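Local coordinates for protein GphF (Cystobacter violaceus, PDB 6MFC) that probably decarboxylates an acyl precursor to supply the starter unit in the initiation of polyketide biosynthesis, using a GNAT-like fold, at residues I28-P33 against G68-L73; A81-R86 against G116-P121; L72-A77 against H126-L131; S34-L39 against A53-L58; S108-Q113 against G145-V150. One frame throughout, in Å; residues are numbered along the deposited sequence.

All five contacts belong to one GNAT-like chain, four of them on its mixed seven-stranded sheet. Contact 1 pairs strands 27-30 and 70-74; contact 4, nested within its loop, packs helices 36-46 and 55-64 together about 12 Å away, centre to centre. Contact 2 follows across strands 77-87 and 111-119, near the middle of the chain. Contact 3 ties strand 70-74, shared with contact 1, to the start of helix 128-140. Contact 5 closes the crossover from strand 111-119 to strand 148-153 and lies about 25 Å from contact 3, centre to centre. The set thus follows the sheet from its first edge to its parallel pair, with helices on both faces.

Contact 1: I28-P33 against G68-L73; sequences IRHARP and GCWVLL
Cys69 O is gripped by two donors from residues 28-33. His30 ND1 approaches it at 3.2 Å with the oxygen lying in the imidazole plane, while Ala31 N, 2.8 Å from Cys69 O, comes from the opposite face of the carbonyl plane. Neither donor sits on a lone pair, so the oxygen is shared above and below its plane. Beside this fork, Arg29 and Val71 form a hydrogen-bonded antiparallel pair, with Val71 N 2.8 Å from Arg29 O and Arg29 N 3.2 Å from Val71 O. These bonds join strand 27-30, an edge of the GNAT sheet, to strand 70-74, with helices 36-46 and 55-64 intervening in the chain. The guanidinium of Arg29 is held by a salt bridge to Asp35. The chi1 of Arg29 (60°) puts CG between backbone N and carbonyl carbon, and from there the extended chain carries the flat group over Val71, whose CG2 lies under the centre of one face. Past the Arg29-Val71 pair, the His30 ring lies alongside that of Trp70, pointing the same way, with His30 ND1 over one indole face. Their planes are 33° apart and the imidazole and five-membered ring centroids are separated by 4.3 Å. Ile28 CG1 meets Leu72 CD1 at 3.6 Å, and Leu132 and Phe135 of helix 128-140 pack on the isoleucine. Farther along, Ala31 CB rests 3.8 Å from Cys69 CB.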
# COMPACT_ATOMS: atom_id res chain seq x y z
N ILE A 28 8.51 -6.92 -15.08
CA ILE A 28 7.70 -7.21 -13.91
C ILE A 28 7.41 -8.71 -13.88
O ILE A 28 7.00 -9.29 -14.89
CB ILE A 28 6.39 -6.40 -13.91
CG1 ILE A 28 6.68 -4.93 -13.62
CG2 ILE A 28 5.41 -6.96 -12.90
CD1 ILE A 28 5.45 -4.05 -13.60
N ARG A 29 7.65 -9.33 -12.73
CA ARG A 29 7.40 -10.75 -12.54
C ARG A 29 6.91 -10.98 -11.12
O ARG A 29 6.99 -10.10 -10.26
CB ARG A 29 8.66 -11.58 -12.82
CG ARG A 29 9.84 -11.24 -11.93
CD ARG A 29 10.94 -12.28 -12.04
NE ARG A 29 12.09 -11.96 -11.19
CZ ARG A 29 12.17 -12.27 -9.90
NH1 ARG A 29 11.17 -12.91 -9.30
NH2 ARG A 29 13.25 -11.94 -9.20
N HIS A 30 6.39 -12.18 -10.88
CA HIS A 30 5.93 -12.53 -9.54
C HIS A 30 7.10 -12.59 -8.57
O HIS A 30 8.23 -12.94 -8.94
CB HIS A 30 5.20 -13.87 -9.55
CG HIS A 30 3.78 -13.79 -10.01
ND1 HIS A 30 2.87 -12.90 -9.47
CD2 HIS A 30 3.10 -14.48 -10.96
CE1 HIS A 30 1.70 -13.05 -10.06
NE2 HIS A 30 1.81 -14.00 -10.97
N ALA A 31 6.83 -12.25 -7.32
CA ALA A 31 7.85 -12.35 -6.29
C ALA A 31 8.11 -13.81 -5.94
O ALA A 31 7.17 -14.62 -5.85
CB ALA A 31 7.43 -11.58 -5.04
N ARG A 32 9.38 -14.15 -5.77
CA ARG A 32 9.78 -15.49 -5.38
C ARG A 32 10.47 -15.45 -4.02
O ARG A 32 11.05 -14.42 -3.65
CB ARG A 32 10.73 -16.12 -6.41
CG ARG A 32 10.21 -16.13 -7.84
CD ARG A 32 11.15 -16.89 -8.76
NE ARG A 32 12.50 -16.33 -8.75
CZ ARG A 32 13.01 -15.61 -9.75
NH1 ARG A 32 12.30 -15.37 -10.84
NH2 ARG A 32 14.25 -15.14 -9.66
N PRO A 33 10.42 -16.54 -3.25
CA PRO A 33 11.11 -16.55 -1.95
C PRO A 33 12.60 -16.29 -2.04
O PRO A 33 13.21 -15.91 -1.03
CB PRO A 33 10.81 -17.95 -1.40
CG PRO A 33 9.55 -18.36 -2.09
CD PRO A 33 9.62 -17.76 -3.46
N GLY A 68 0.12 -13.01 -6.01
CA GLY A 68 -0.41 -11.69 -5.71
C GLY A 68 0.68 -10.72 -5.29
O GLY A 68 0.39 -9.68 -4.69
N CYS A 69 1.93 -11.06 -5.60
CA CYS A 69 3.07 -10.20 -5.30
C CYS A 69 3.94 -10.11 -6.54
O CYS A 69 4.22 -11.13 -7.19
CB CYS A 69 3.87 -10.74 -4.11
SG CYS A 69 2.93 -10.83 -2.56
N TRP A 70 4.38 -8.90 -6.87
CA TRP A 70 5.20 -8.66 -8.05
C TRP A 70 6.42 -7.83 -7.68
O TRP A 70 6.41 -7.07 -6.71
CB TRP A 70 4.41 -7.93 -9.15
CG TRP A 70 3.27 -8.72 -9.70
CD1 TRP A 70 3.28 -9.49 -10.83
CD2 TRP A 70 1.96 -8.82 -9.15
NE1 TRP A 70 2.04 -10.06 -11.01
CE2 TRP A 70 1.21 -9.66 -10.00
CE3 TRP A 70 1.33 -8.27 -8.02
CZ2 TRP A 70 -0.12 -9.97 -9.75
CZ3 TRP A 70 0.01 -8.58 -7.78
CH2 TRP A 70 -0.71 -9.43 -8.64
N VAL A 71 7.47 -7.98 -8.48
CA VAL A 71 8.67 -7.17 -8.38
C VAL A 71 8.91 -6.49 -9.72
O VAL A 71 8.56 -7.02 -10.78
CB VAL A 71 9.90 -8.00 -7.95
CG1 VAL A 71 9.72 -8.54 -6.54
CG2 VAL A 71 10.15 -9.13 -8.94
N LEU A 72 9.51 -5.30 -9.66
CA LEU A 72 9.89 -4.56 -10.85
C LEU A 72 11.41 -4.52 -10.94
O LEU A 72 12.08 -4.13 -9.98
CB LEU A 72 9.32 -3.14 -10.83
CG LEU A 72 9.77 -2.20 -11.95
CD1 LEU A 72 9.61 -2.84 -13.32
CD2 LEU A 72 8.99 -0.90 -11.88
N LEU A 73 11.95 -4.93 -12.08
CA LEU A 73 13.39 -5.04 -12.28
C LEU A 73 13.88 -3.89 -13.15
O LEU A 73 13.34 -3.65 -14.24
CB LEU A 73 13.75 -6.37 -12.93
CG LEU A 73 13.37 -7.63 -12.15
CD1 LEU A 73 13.89 -8.86 -12.87
CD2 LEU A 73 13.92 -7.56 -10.74

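Contact 2: A81-R86 against G116-P121; sequences ATYAQR and GLNVDP
Ala81, Thr82 and Tyr83 pair with Asn118, Leu117 and Gly116 to join two antiparallel central strands of the GNAT sheet, 77-87 and 111-119. Three backbone hydrogen bonds carry the pairing. Ala81 N lies 2.9 Å from Asn118 O and Asn118 N 2.8 Å from Ala81 O, closing one ring, and Tyr83 N reaches Gly116 O at 2.9 Å. Past this point Tyr83 also bonds the backbone of Leu115, and Gln85 pairs with Gln113, one residue short of the register set by the first pairs. The slip is consistent with the beta bulge that GNAT proteins carry in this strand, beside the acyl-thioester site.

Van der Waals packing marks the face covered by helix 128-140. Thr82 and Leu117 run side by side and point the same way, Thr82 OG1 being 3.6 Å from Leu117 CG. With OG1 anti to the carbonyl carbon (chi1 -69°), it is the hydroxyl rather than the methyl of Thr82 that touches the leucine. Leu132 touches both residues, and a bound glycerol and a pentaethylene glycol lie close to Leu117, probably taken up from the crystallisation liquor.

Polar side chains gather on the other face, where helix 36-46 packs. The Tyr83 ring meets Arg61 in a cation-pi contact, and Asn118 OD1 accepts from Trp47 NE1. A water bridges the two segments: it lies in the plane of the tyrosine ring and accepts from Tyr83 OH at 2.8 Å and from Asn118 ND2 at 3.0 Å.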
# COMPACT_ATOMS: atom_id res chain seq x y z
N ALA A 81 8.42 -3.25 -5.57
CA ALA A 81 7.77 -4.44 -5.04
C ALA A 81 6.36 -4.10 -4.59
O ALA A 81 6.14 -3.06 -3.95
CB ALA A 81 8.56 -5.04 -3.87
N THR A 82 5.41 -4.97 -4.92
CA THR A 82 4.02 -4.81 -4.51
C THR A 82 3.53 -6.10 -3.87
O THR A 82 3.72 -7.19 -4.44
CB THR A 82 3.13 -4.44 -5.70
OG1 THR A 82 3.44 -3.11 -6.13
CG2 THR A 82 1.66 -4.50 -5.30
N TYR A 83 2.91 -5.99 -2.70
CA TYR A 83 2.35 -7.12 -1.99
C TYR A 83 0.83 -6.98 -1.92
O TYR A 83 0.30 -5.87 -1.81
CB TYR A 83 2.92 -7.24 -0.58
CG TYR A 83 4.43 -7.15 -0.53
CD1 TYR A 83 5.21 -8.29 -0.63
CD2 TYR A 83 5.07 -5.93 -0.37
CE1 TYR A 83 6.59 -8.22 -0.58
CE2 TYR A 83 6.45 -5.85 -0.32
CZ TYR A 83 7.21 -7.00 -0.43
OH TYR A 83 8.58 -6.92 -0.38
N ALA A 84 0.13 -8.11 -1.96
CA ALA A 84 -1.32 -8.09 -1.91
C ALA A 84 -1.83 -9.44 -1.45
O ALA A 84 -1.19 -10.47 -1.65
CB ALA A 84 -1.93 -7.73 -3.27
N GLN A 85 -3.00 -9.42 -0.81
CA GLN A 85 -3.71 -10.63 -0.43
C GLN A 85 -5.19 -10.43 -0.66
O GLN A 85 -5.69 -9.30 -0.67
CB GLN A 85 -3.44 -11.03 1.03
CG GLN A 85 -4.08 -10.12 2.07
CD GLN A 85 -3.75 -10.53 3.49
OE1 GLN A 85 -2.93 -11.42 3.71
NE2 GLN A 85 -4.37 -9.87 4.46
N ARG A 86 -5.90 -11.53 -0.86
CA ARG A 86 -7.32 -11.50 -1.16
C ARG A 86 -8.11 -11.61 0.14
O ARG A 86 -7.95 -12.57 0.90
CB ARG A 86 -7.69 -12.64 -2.11
CG ARG A 86 -9.05 -12.52 -2.76
CD ARG A 86 -9.16 -13.45 -3.96
NE ARG A 86 -10.41 -13.27 -4.68
CZ ARG A 86 -10.65 -13.77 -5.89
NH1 ARG A 86 -9.72 -14.49 -6.51
NH2 ARG A 86 -11.82 -13.56 -6.48
N GLY A 116 1.41 -3.40 0.47
CA GLY A 116 2.54 -2.51 0.28
C GLY A 116 2.89 -2.28 -1.17
O GLY A 116 2.64 -3.13 -2.03
N LEU A 117 3.45 -1.11 -1.46
CA LEU A 117 3.96 -0.78 -2.79
C LEU A 117 5.19 0.09 -2.59
O LEU A 117 5.08 1.27 -2.25
CB LEU A 117 2.90 -0.07 -3.63
CG LEU A 117 3.25 0.29 -5.08
CD1 LEU A 117 2.02 0.17 -5.97
CD2 LEU A 117 3.83 1.69 -5.18
N ASN A 118 6.37 -0.50 -2.76
CA ASN A 118 7.64 0.18 -2.55
C ASN A 118 8.33 0.40 -3.88
O ASN A 118 8.37 -0.49 -4.73
CB ASN A 118 8.54 -0.63 -1.62
CG ASN A 118 7.93 -0.86 -0.26
OD1 ASN A 118 7.19 -0.01 0.25
ND2 ASN A 118 8.23 -2.00 0.35
N VAL A 119 8.86 1.61 -4.07
CA VAL A 119 9.71 1.94 -5.20
C VAL A 119 10.97 2.60 -4.65
O VAL A 119 10.88 3.47 -3.78
CB VAL A 119 9.00 2.87 -6.20
CG1 VAL A 119 9.90 3.14 -7.40
CG2 VAL A 119 7.68 2.27 -6.65
N ASP A 120 12.12 2.17 -5.15
CA ASP A 120 13.39 2.65 -4.62
C ASP A 120 13.46 4.17 -4.75
O ASP A 120 13.13 4.71 -5.82
CB ASP A 120 14.56 2.00 -5.37
CG ASP A 120 15.90 2.22 -4.68
OD1 ASP A 120 16.31 3.39 -4.51
OD2 ASP A 120 16.54 1.22 -4.30
N PRO A 121 13.86 4.89 -3.70
CA PRO A 121 13.92 6.36 -3.79
C PRO A 121 14.87 6.87 -4.87
O PRO A 121 14.74 8.03 -5.27
CB PRO A 121 14.39 6.78 -2.39
CG PRO A 121 13.98 5.65 -1.51
CD PRO A 121 14.14 4.41 -2.34
O HOH W 1 9.89 -4.51 0.18

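Contact 3: L72-A77 against H126-L131; sequences LLHEGA and HDFGSL
His74 sends its CG away from the backbone N (chi1 -177°), which sets the face of the imidazole before the edge of Phe128, whose own chi1 of -81° sets CG opposite its carbonyl carbon and brings the phenyl ring out to meet the strand. The two rings meet as an offset edge-to-face pair, with planes 65° apart and centroids separated by 5.5 Å. Leu72, two residues earlier on the strand, lays CD2 over one face of the same phenyl in a CH-pi contact, 3.8 Å from the ring centroid. His126 CB sits over the centre of the opposite face, 3.7 Å above the Phe128 plane, so the ring is clamped between the strand and its own loop. This clamp joins strand 70-74, the first arm of a hairpin that turns back into strand 77-87 through a type I' turn from His74 to Ala77, to the first turn of helix 128-140. In GNAT acetyltransferases the loop leading into this helix binds the pyrophosphate of coenzyme A; whether it holds a pantetheine phosphate here is not established. The His126 ring completes the aromatic cluster, crossing the His74 side chain at about a right angle, with His126 NE2 3.8 Å from His74 CE1. Leu131 CD2 is a looser neighbour of Leu72 CD2 at 4.4 Å. At the helix start Ser130 OG donates to Asp127 O, 3.1 Å away, while Val79 of strand 77-87 and Val123 also pack on Phe128.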
# COMPACT_ATOMS: atom_id res chain seq x y z
N LEU A 72 9.51 -5.30 -9.66
CA LEU A 72 9.89 -4.56 -10.85
C LEU A 72 11.41 -4.52 -10.94
O LEU A 72 12.08 -4.13 -9.98
CB LEU A 72 9.32 -3.14 -10.83
CG LEU A 72 9.77 -2.20 -11.95
CD1 LEU A 72 9.61 -2.84 -13.32
CD2 LEU A 72 8.99 -0.90 -11.88
N LEU A 73 11.95 -4.93 -12.08
CA LEU A 73 13.39 -5.04 -12.28
C LEU A 73 13.88 -3.89 -13.15
O LEU A 73 13.34 -3.65 -14.24
CB LEU A 73 13.75 -6.37 -12.93
CG LEU A 73 13.37 -7.63 -12.15
CD1 LEU A 73 13.89 -8.86 -12.87
CD2 LEU A 73 13.92 -7.56 -10.74
N HIS A 74 14.91 -3.19 -12.67
CA HIS A 74 15.57 -2.15 -13.44
C HIS A 74 17.07 -2.32 -13.26
O HIS A 74 17.56 -2.31 -12.13
CB HIS A 74 15.13 -0.75 -13.00
CG HIS A 74 15.73 0.36 -13.82
ND1 HIS A 74 15.37 0.59 -15.13
CD2 HIS A 74 16.66 1.29 -13.50
CE1 HIS A 74 16.06 1.62 -15.59
NE2 HIS A 74 16.84 2.06 -14.62
N GLU A 75 17.79 -2.49 -14.37
CA GLU A 75 19.23 -2.76 -14.36
C GLU A 75 19.54 -4.03 -13.57
O GLU A 75 20.54 -4.12 -12.86
CB GLU A 75 20.01 -1.56 -13.80
CG GLU A 75 19.73 -0.24 -14.50
CD GLU A 75 20.39 -0.15 -15.87
OE1 GLU A 75 21.34 -0.92 -16.12
OE2 GLU A 75 19.95 0.69 -16.68
N GLY A 76 18.65 -5.02 -13.69
CA GLY A 76 18.83 -6.29 -13.01
C GLY A 76 18.59 -6.26 -11.51
O GLY A 76 18.91 -7.24 -10.84
N ALA A 77 18.04 -5.18 -10.97
CA ALA A 77 17.80 -5.05 -9.55
C ALA A 77 16.32 -4.82 -9.27
O ALA A 77 15.61 -4.21 -10.08
CB ALA A 77 18.61 -3.89 -8.95
N HIS A 126 11.63 7.88 -12.75
CA HIS A 126 11.12 6.96 -13.75
C HIS A 126 9.61 6.76 -13.66
O HIS A 126 9.04 6.09 -14.53
CB HIS A 126 11.82 5.60 -13.63
CG HIS A 126 13.18 5.57 -14.25
ND1 HIS A 126 14.26 6.22 -13.70
CD2 HIS A 126 13.63 4.96 -15.37
CE1 HIS A 126 15.32 6.01 -14.46
NE2 HIS A 126 14.97 5.25 -15.48
N ASP A 127 8.96 7.30 -12.63
CA ASP A 127 7.52 7.14 -12.42
C ASP A 127 7.13 5.67 -12.35
O ASP A 127 6.07 5.26 -12.82
CB ASP A 127 6.72 7.87 -13.49
CG ASP A 127 6.89 9.38 -13.43
OD1 ASP A 127 7.71 9.85 -12.62
OD2 ASP A 127 6.21 10.09 -14.20
N PHE A 128 8.01 4.85 -11.75
CA PHE A 128 7.73 3.43 -11.60
C PHE A 128 6.59 3.16 -10.62
O PHE A 128 5.96 2.10 -10.70
CB PHE A 128 8.99 2.69 -11.14
CG PHE A 128 9.95 2.38 -12.25
CD1 PHE A 128 9.53 2.33 -13.57
CD2 PHE A 128 11.28 2.12 -11.97
CE1 PHE A 128 10.41 2.04 -14.59
CE2 PHE A 128 12.17 1.83 -12.99
CZ PHE A 128 11.74 1.79 -14.29
N GLY A 129 6.32 4.10 -9.71
CA GLY A 129 5.24 3.89 -8.75
C GLY A 129 3.89 3.75 -9.42
O GLY A 129 3.13 2.82 -9.14
N SER A 130 3.57 4.68 -10.33
CA SER A 130 2.31 4.60 -11.06
C SER A 130 2.26 3.39 -11.98
O SER A 130 1.17 2.93 -12.32
CB SER A 130 2.09 5.88 -11.86
OG SER A 130 3.11 6.05 -12.83
N LEU A 131 3.42 2.87 -12.40
CA LEU A 131 3.42 1.69 -13.26
C LEU A 131 3.01 0.45 -12.47
O LEU A 131 2.18 -0.34 -12.94
CB LEU A 131 4.80 1.49 -13.88
CG LEU A 131 4.96 0.24 -14.75
CD1 LEU A 131 3.98 0.28 -15.91
CD2 LEU A 131 6.39 0.10 -15.25

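Contact 4: S34-L39 against A53-L58; sequences SDLDAL and ASRAEL
Leu36, Leu39 and Leu58 fasten helix 36-46 to helix 55-64, the two helices that GNAT proteins place between the first and second strands of the sheet. No hydrogen bond links the two segments, so the contact rests on apolar side chains bordered by an arginine. Arg55 reaches across because its chain is extended throughout: CG stands anti to the backbone N (chi1 -171°) and the later torsions stay near trans. It crosses Leu36 at about a right angle, with Arg55 NE 3.4 Å from Leu36 CD2 and Arg55 CG 3.6 Å from the same methyl. Leu36 CG lies at the edge of the guanidinium, close to its plane. Beyond the leucine, Arg55 NH1 comes within 3.7 Å of Asp37 OD2 in a long salt bridge. The carboxylate and guanidinium planes are turned 77° from each other and the oxygen sits well out of the guanidinium plane, so the attraction is one of charge alone.

The start of the second helix is fixed by Ser54, the N-cap residue, whose OG accepts from Glu57 N at 3.1 Å. Glu57 itself turns away to form salt bridges with Arg60 and Arg61. Toward the sheet, Tyr83 of strand 77-87 packs on both Leu39 and Leu58. Deeper between the helices, Leu36 CD1 lies 4.0 Å from Leu58 CB, and Leu58 CD1 touches the backbone of helix 36-46, 3.5 Å from Leu39 O.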
# COMPACT_ATOMS: atom_id res chain seq x y z
N SER A 34 13.21 -16.48 -3.22
CA SER A 34 14.64 -16.20 -3.38
C SER A 34 14.93 -14.71 -3.37
O SER A 34 16.04 -14.30 -3.03
CB SER A 34 15.14 -16.83 -4.69
OG SER A 34 14.07 -17.37 -5.44
N ASP A 35 13.95 -13.88 -3.73
CA ASP A 35 14.12 -12.43 -3.76
C ASP A 35 14.05 -11.81 -2.37
O ASP A 35 14.05 -10.58 -2.27
CB ASP A 35 13.06 -11.80 -4.66
CG ASP A 35 12.96 -12.49 -6.00
OD1 ASP A 35 13.70 -13.46 -6.23
OD2 ASP A 35 12.12 -12.06 -6.82
N LEU A 36 13.99 -12.62 -1.32
CA LEU A 36 13.74 -12.10 0.02
C LEU A 36 14.82 -11.13 0.47
O LEU A 36 14.53 -10.10 1.09
CB LEU A 36 13.61 -13.26 1.01
CG LEU A 36 13.27 -12.91 2.46
CD1 LEU A 36 11.98 -12.12 2.54
CD2 LEU A 36 13.18 -14.18 3.28
N ASP A 37 16.09 -11.43 0.16
CA ASP A 37 17.17 -10.54 0.55
C ASP A 37 17.08 -9.20 -0.17
O ASP A 37 17.42 -8.16 0.40
CB ASP A 37 18.52 -11.19 0.28
CG ASP A 37 18.66 -12.54 0.94
OD1 ASP A 37 17.91 -13.47 0.56
OD2 ASP A 37 19.51 -12.68 1.84
N ALA A 38 16.62 -9.20 -1.42
CA ALA A 38 16.42 -7.95 -2.14
C ALA A 38 15.17 -7.22 -1.65
O ALA A 38 15.17 -5.99 -1.56
CB ALA A 38 16.32 -8.22 -3.64
N LEU A 39 14.11 -7.97 -1.33
CA LEU A 39 12.89 -7.34 -0.82
C LEU A 39 13.13 -6.67 0.52
O LEU A 39 12.54 -5.63 0.81
CB LEU A 39 11.77 -8.38 -0.72
CG LEU A 39 11.31 -9.00 -2.04
CD1 LEU A 39 10.19 -10.00 -1.81
CD2 LEU A 39 10.89 -7.92 -3.03
N ALA A 53 8.88 -3.53 7.38
CA ALA A 53 8.43 -4.90 7.61
C ALA A 53 9.63 -5.79 7.93
O ALA A 53 10.74 -5.57 7.44
CB ALA A 53 7.69 -5.44 6.39
N SER A 54 9.40 -6.78 8.78
CA SER A 54 10.45 -7.72 9.10
C SER A 54 10.67 -8.69 7.93
O SER A 54 9.84 -8.80 7.02
CB SER A 54 10.12 -8.49 10.37
OG SER A 54 8.98 -9.31 10.18
N ARG A 55 11.80 -9.39 7.97
CA ARG A 55 12.04 -10.45 7.00
C ARG A 55 10.96 -11.52 7.08
O ARG A 55 10.58 -12.11 6.06
CB ARG A 55 13.42 -11.06 7.20
CG ARG A 55 13.85 -12.02 6.11
CD ARG A 55 15.14 -12.74 6.47
NE ARG A 55 15.78 -13.35 5.30
CZ ARG A 55 16.92 -14.02 5.34
NH1 ARG A 55 17.43 -14.54 4.23
NH2 ARG A 55 17.56 -14.18 6.49
N ALA A 56 10.45 -11.79 8.29
CA ALA A 56 9.40 -12.78 8.45
C ALA A 56 8.10 -12.33 7.79
O ALA A 56 7.43 -13.13 7.13
CB ALA A 56 9.18 -13.08 9.93
N GLU A 57 7.74 -11.06 7.96
CA GLU A 57 6.50 -10.56 7.35
C GLU A 57 6.61 -10.52 5.83
O GLU A 57 5.66 -10.88 5.13
CB GLU A 57 6.15 -9.18 7.90
CG GLU A 57 4.97 -8.52 7.19
CD GLU A 57 3.69 -9.32 7.32
OE1 GLU A 57 3.51 -10.01 8.35
OE2 GLU A 57 2.84 -9.25 6.40
N LEU A 58 7.75 -10.07 5.31
CA LEU A 58 7.93 -10.05 3.86
C LEU A 58 7.85 -11.45 3.28
O LEU A 58 7.30 -11.65 2.19
CB LEU A 58 9.26 -9.39 3.51
CG LEU A 58 9.31 -7.87 3.70
CD1 LEU A 58 10.60 -7.29 3.15
CD2 LEU A 58 8.10 -7.22 3.04

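Contact 5: S108-Q113 against G145-V150; sequences SGAALQ and GIENVV
The carbonyl of Ala110 is approached over the face of its plane by Glu147 N, which bonds Ala110 O at 3.0 Å from 65° out of that plane, well off the lone pairs. The extended side chain of Glu147 runs alongside Ala110, with Glu147 OE1 3.4 Å from Ala110 CB, and Gly145 O touches the same methyl at 3.4 Å. The Gln113 amide is held through its oxygen, which accepts from Gln85 NE2.

Beyond this entry the backbones settle into parallel pairing. Leu112 N bonds Asn148 O at 2.8 Å, and Leu112 O in turn accepts from Val150 N at 3.0 Å, so Leu112 bridges two residues that flank Val149 on the partner strand. The short strands run in nearly the same direction, 22° apart. On the face of Leu112 and Val149, Ile146 reaches over with CD1 3.8 Å from Leu112 CB; its CG1 stands anti to the carbonyl carbon (chi1 -68°) and a second turn at chi2 lays CD1 against Leu112.

Together with helix 128-140 these strands form a beta-alpha-beta crossover, the unit that in GNAT enzymes frames the acyl-thioester cleft where the two strands part. Leu137 and Ala140 of that helix pack on Val149, while Ala84 of strand 77-87 touches Leu112 and Arg86 bonds Gly109 O. From the other flank, strand 212-218 brings Ile216 against Asn148 and Val150, and His217 pairs with Val149.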
# COMPACT_ATOMS: atom_id res chain seq x y z
N SER A 108 -11.49 -16.81 -1.30
CA SER A 108 -12.74 -16.69 -2.04
C SER A 108 -13.33 -15.29 -1.98
O SER A 108 -14.46 -15.08 -2.42
CB SER A 108 -13.76 -17.70 -1.51
OG SER A 108 -14.08 -17.45 -0.15
N GLY A 109 -12.58 -14.32 -1.44
CA GLY A 109 -13.09 -12.98 -1.30
C GLY A 109 -13.21 -12.25 -2.63
O GLY A 109 -12.67 -12.66 -3.66
N ALA A 110 -13.93 -11.14 -2.60
CA ALA A 110 -14.20 -10.32 -3.78
C ALA A 110 -13.48 -8.98 -3.72
O ALA A 110 -13.99 -7.97 -4.23
CB ALA A 110 -15.70 -10.12 -3.96
N ALA A 111 -12.30 -8.95 -3.10
CA ALA A 111 -11.52 -7.72 -3.02
C ALA A 111 -10.07 -8.08 -2.72
O ALA A 111 -9.80 -8.98 -1.92
CB ALA A 111 -12.07 -6.77 -1.96
N LEU A 112 -9.15 -7.36 -3.35
CA LEU A 112 -7.71 -7.59 -3.19
C LEU A 112 -7.11 -6.43 -2.41
O LEU A 112 -7.24 -5.27 -2.81
CB LEU A 112 -7.03 -7.74 -4.55
CG LEU A 112 -5.54 -8.06 -4.56
CD1 LEU A 112 -5.27 -9.43 -3.96
CD2 LEU A 112 -4.98 -7.97 -5.98
N GLN A 113 -6.47 -6.75 -1.29
CA GLN A 113 -5.93 -5.74 -0.38
C GLN A 113 -4.46 -5.48 -0.68
O GLN A 113 -3.66 -6.42 -0.74
CB GLN A 113 -6.10 -6.17 1.08
CG GLN A 113 -5.46 -5.22 2.07
CD GLN A 113 -5.29 -5.83 3.44
OE1 GLN A 113 -5.52 -7.02 3.63
NE2 GLN A 113 -4.87 -5.02 4.40
N GLY A 145 -13.66 -12.72 -9.87
CA GLY A 145 -14.16 -12.52 -8.53
C GLY A 145 -13.70 -11.23 -7.88
O GLY A 145 -14.42 -10.70 -7.03
N ILE A 146 -12.53 -10.73 -8.25
CA ILE A 146 -12.00 -9.51 -7.65
C ILE A 146 -12.84 -8.32 -8.12
O ILE A 146 -12.93 -8.05 -9.32
CB ILE A 146 -10.52 -9.32 -8.01
CG1 ILE A 146 -9.67 -10.40 -7.33
CG2 ILE A 146 -10.05 -7.94 -7.58
CD1 ILE A 146 -9.62 -10.28 -5.83
N GLU A 147 -13.44 -7.62 -7.16
CA GLU A 147 -14.27 -6.45 -7.47
C GLU A 147 -13.62 -5.13 -7.09
O GLU A 147 -13.95 -4.11 -7.70
CB GLU A 147 -15.63 -6.56 -6.76
CG GLU A 147 -16.57 -7.57 -7.38
CD GLU A 147 -17.85 -7.74 -6.59
OE1 GLU A 147 -17.78 -7.74 -5.34
OE2 GLU A 147 -18.93 -7.88 -7.21
N ASN A 148 -12.72 -5.11 -6.12
CA ASN A 148 -12.08 -3.87 -5.69
C ASN A 148 -10.64 -4.15 -5.28
O ASN A 148 -10.31 -5.23 -4.80
CB ASN A 148 -12.83 -3.22 -4.53
CG ASN A 148 -14.22 -2.78 -4.90
OD1 ASN A 148 -14.43 -1.66 -5.36
ND2 ASN A 148 -15.20 -3.66 -4.70
N VAL A 149 -9.79 -3.15 -5.49
CA VAL A 149 -8.44 -3.13 -4.97
C VAL A 149 -8.41 -2.06 -3.88
O VAL A 149 -8.54 -0.87 -4.17
CB VAL A 149 -7.39 -2.84 -6.06
CG1 VAL A 149 -5.99 -2.83 -5.46
CG2 VAL A 149 -7.50 -3.87 -7.17
N VAL A 150 -8.26 -2.48 -2.63
CA VAL A 150 -8.31 -1.57 -1.50
C VAL A 150 -6.99 -1.64 -0.75
O VAL A 150 -6.14 -2.49 -1.00
CB VAL A 150 -9.49 -1.87 -0.56
CG1 VAL A 150 -10.79 -2.00 -1.35
CG2 VAL A 150 -9.22 -3.13 0.23